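Local coordinates for gentamicin resistance protein (Enterococcus gallinarum, PDB 6CTZ), which probably phosphorylates aminoglycoside antibiotics such as kanamycin at the 2'' hydroxyl, using a guanosine nucleotide and magnesium, and so confers resistance, at residues Asn143-Leu148 / Ser174-Pro179. The protein carries 2 engineered substitutions. Residues are numbered along the deposited sequence; the frame is centred on the assembly and turned at random.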
# COMPACT_ATOMS: atom_id res chain seq x y z
N ASN A 143 1.18 10.57 -15.83
CA ASN A 143 2.53 10.39 -16.37
C ASN A 143 3.14 9.06 -15.91
O ASN A 143 3.89 8.43 -16.67
CB ASN A 143 3.40 11.57 -15.95
CG ASN A 143 4.84 11.39 -16.39
OD1 ASN A 143 5.16 11.51 -17.58
ND2 ASN A 143 5.72 11.12 -15.44
N LYS A 144 2.85 8.63 -14.68
CA LYS A 144 3.35 7.34 -14.21
C LYS A 144 2.81 6.20 -15.06
O LYS A 144 3.54 5.26 -15.40
CB LYS A 144 2.98 7.16 -12.74
CG LYS A 144 3.52 5.88 -12.10
CD LYS A 144 3.23 5.86 -10.61
CE LYS A 144 3.87 4.66 -9.93
NZ LYS A 144 3.69 4.70 -8.45
N ILE A 145 1.52 6.26 -15.41
CA ILE A 145 0.93 5.20 -16.22
C ILE A 145 1.44 5.26 -17.66
O ILE A 145 1.60 4.22 -18.31
CB ILE A 145 -0.60 5.27 -16.10
CG1 ILE A 145 -1.01 4.88 -14.67
CG2 ILE A 145 -1.30 4.40 -17.15
CD1 ILE A 145 -2.42 5.29 -14.27
N LEU A 146 1.73 6.46 -18.16
CA LEU A 146 2.36 6.58 -19.47
C LEU A 146 3.71 5.86 -19.50
O LEU A 146 3.99 5.08 -20.41
CB LEU A 146 2.51 8.05 -19.85
CG LEU A 146 3.23 8.34 -21.16
CD1 LEU A 146 2.45 7.75 -22.33
CD2 LEU A 146 3.43 9.84 -21.34
N LEU A 147 4.54 6.12 -18.49
CA LEU A 147 5.83 5.44 -18.40
C LEU A 147 5.65 3.93 -18.28
O LEU A 147 6.42 3.16 -18.87
CB LEU A 147 6.63 5.98 -17.21
CG LEU A 147 7.06 7.44 -17.33
CD1 LEU A 147 7.71 7.91 -16.04
CD2 LEU A 147 8.01 7.61 -18.50
N LEU A 148 4.65 3.50 -17.51
CA LEU A 148 4.37 2.08 -17.40
C LEU A 148 4.02 1.47 -18.75
O LEU A 148 4.52 0.40 -19.09
CB LEU A 148 3.23 1.84 -16.40
CG LEU A 148 2.85 0.39 -16.14
CD1 LEU A 148 3.99 -0.34 -15.45
CD2 LEU A 148 1.59 0.31 -15.30
N SER A 174 -7.95 3.19 -22.68
CA SER A 174 -9.19 3.59 -22.02
C SER A 174 -8.91 4.54 -20.86
O SER A 174 -9.67 5.49 -20.62
CB SER A 174 -9.97 2.36 -21.55
OG SER A 174 -10.51 1.67 -22.66
N TYR A 175 -7.82 4.31 -20.13
CA TYR A 175 -7.44 5.25 -19.09
C TYR A 175 -6.93 6.55 -19.70
O TYR A 175 -7.44 7.64 -19.39
CB TYR A 175 -6.38 4.65 -18.16
CG TYR A 175 -5.83 5.66 -17.18
CD1 TYR A 175 -6.52 5.99 -16.02
CD2 TYR A 175 -4.63 6.32 -17.44
CE1 TYR A 175 -6.03 6.93 -15.14
CE2 TYR A 175 -4.14 7.27 -16.57
CZ TYR A 175 -4.84 7.56 -15.41
OH TYR A 175 -4.35 8.51 -14.54
N MET A 176 -5.95 6.45 -20.60
CA MET A 176 -5.20 7.63 -21.03
C MET A 176 -6.05 8.62 -21.81
O MET A 176 -5.81 9.83 -21.73
CB MET A 176 -3.97 7.22 -21.84
CG MET A 176 -2.90 6.49 -21.03
SD MET A 176 -2.08 7.48 -19.75
CE MET A 176 -1.60 8.93 -20.68
N THR A 177 -7.05 8.15 -22.56
CA THR A 177 -7.81 9.02 -23.45
C THR A 177 -9.07 9.60 -22.82
O THR A 177 -9.81 10.31 -23.51
CB THR A 177 -8.17 8.30 -24.75
OG1 THR A 177 -9.06 7.21 -24.47
CG2 THR A 177 -6.93 7.78 -25.44
N HIS A 178 -9.34 9.34 -21.55
CA HIS A 178 -10.57 9.83 -20.91
C HIS A 178 -10.25 10.79 -19.78
O HIS A 178 -9.81 10.35 -18.70
CB HIS A 178 -11.41 8.67 -20.38
CG HIS A 178 -12.11 7.90 -21.45
ND1 HIS A 178 -11.57 6.77 -22.03
CD2 HIS A 178 -13.31 8.09 -22.05
CE1 HIS A 178 -12.41 6.30 -22.94
NE2 HIS A 178 -13.47 7.09 -22.97
N PRO A 179 -10.47 12.10 -19.96
CA PRO A 179 -10.25 13.05 -18.85
C PRO A 179 -11.04 12.72 -17.61
O PRO A 179 -10.63 13.10 -16.50
CB PRO A 179 -10.67 14.39 -19.45
CG PRO A 179 -10.46 14.22 -20.92
CD PRO A 179 -10.80 12.79 -21.22
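Ile145 lays its CD1 methyl over one face of the Tyr175 ring, a CH-pi contact that joins two consecutive helices, 141-155 and 162-176, of an aminoglycoside phosphotransferase with the protein-kinase-like fold. The methyl, Ile145 CD1, stands 3.8 Å from the centroid of the Tyr175 ring. It is displaced toward the rim where CE2 and CZ lie; Ile145 CD1 to Tyr175 CE2 is 3.5 Å. The two side chains cross at roughly a right angle. The second branch, Ile145 CG2, spans both partners: it rests 3.9 Å from Tyr175 CD2 and 4.1 Å from Met176 SD. That sulfur lies in the plane of the Tyr175 ring, at its edge. Met176 folds back at both of its outer torsions, which turns its CE methyl to Leu146; Met176 CE lies 4.3 Å from Leu146 CB at the more exposed border of the contact. No hydrogen bond links the two segments.

Further out, Phe264 of helix 251-276 and Phe172 pack on Ile145, while Leu141, Tyr181 and Thr182 touch Tyr175, setting the pair among neighbouring helices. Bound kanamycin lies about 11 Å from the Ile145 side chain. Just past Met176 helix 162-176 ends, and His178 occupies the N-cap position of the short helix 179-182. Its imidazole reaches back to the last turn of the preceding helix: His178 ND1 donates to Ser174 O at 2.7 Å, on a carbonyl lone pair, with an N-H...O angle of 148°.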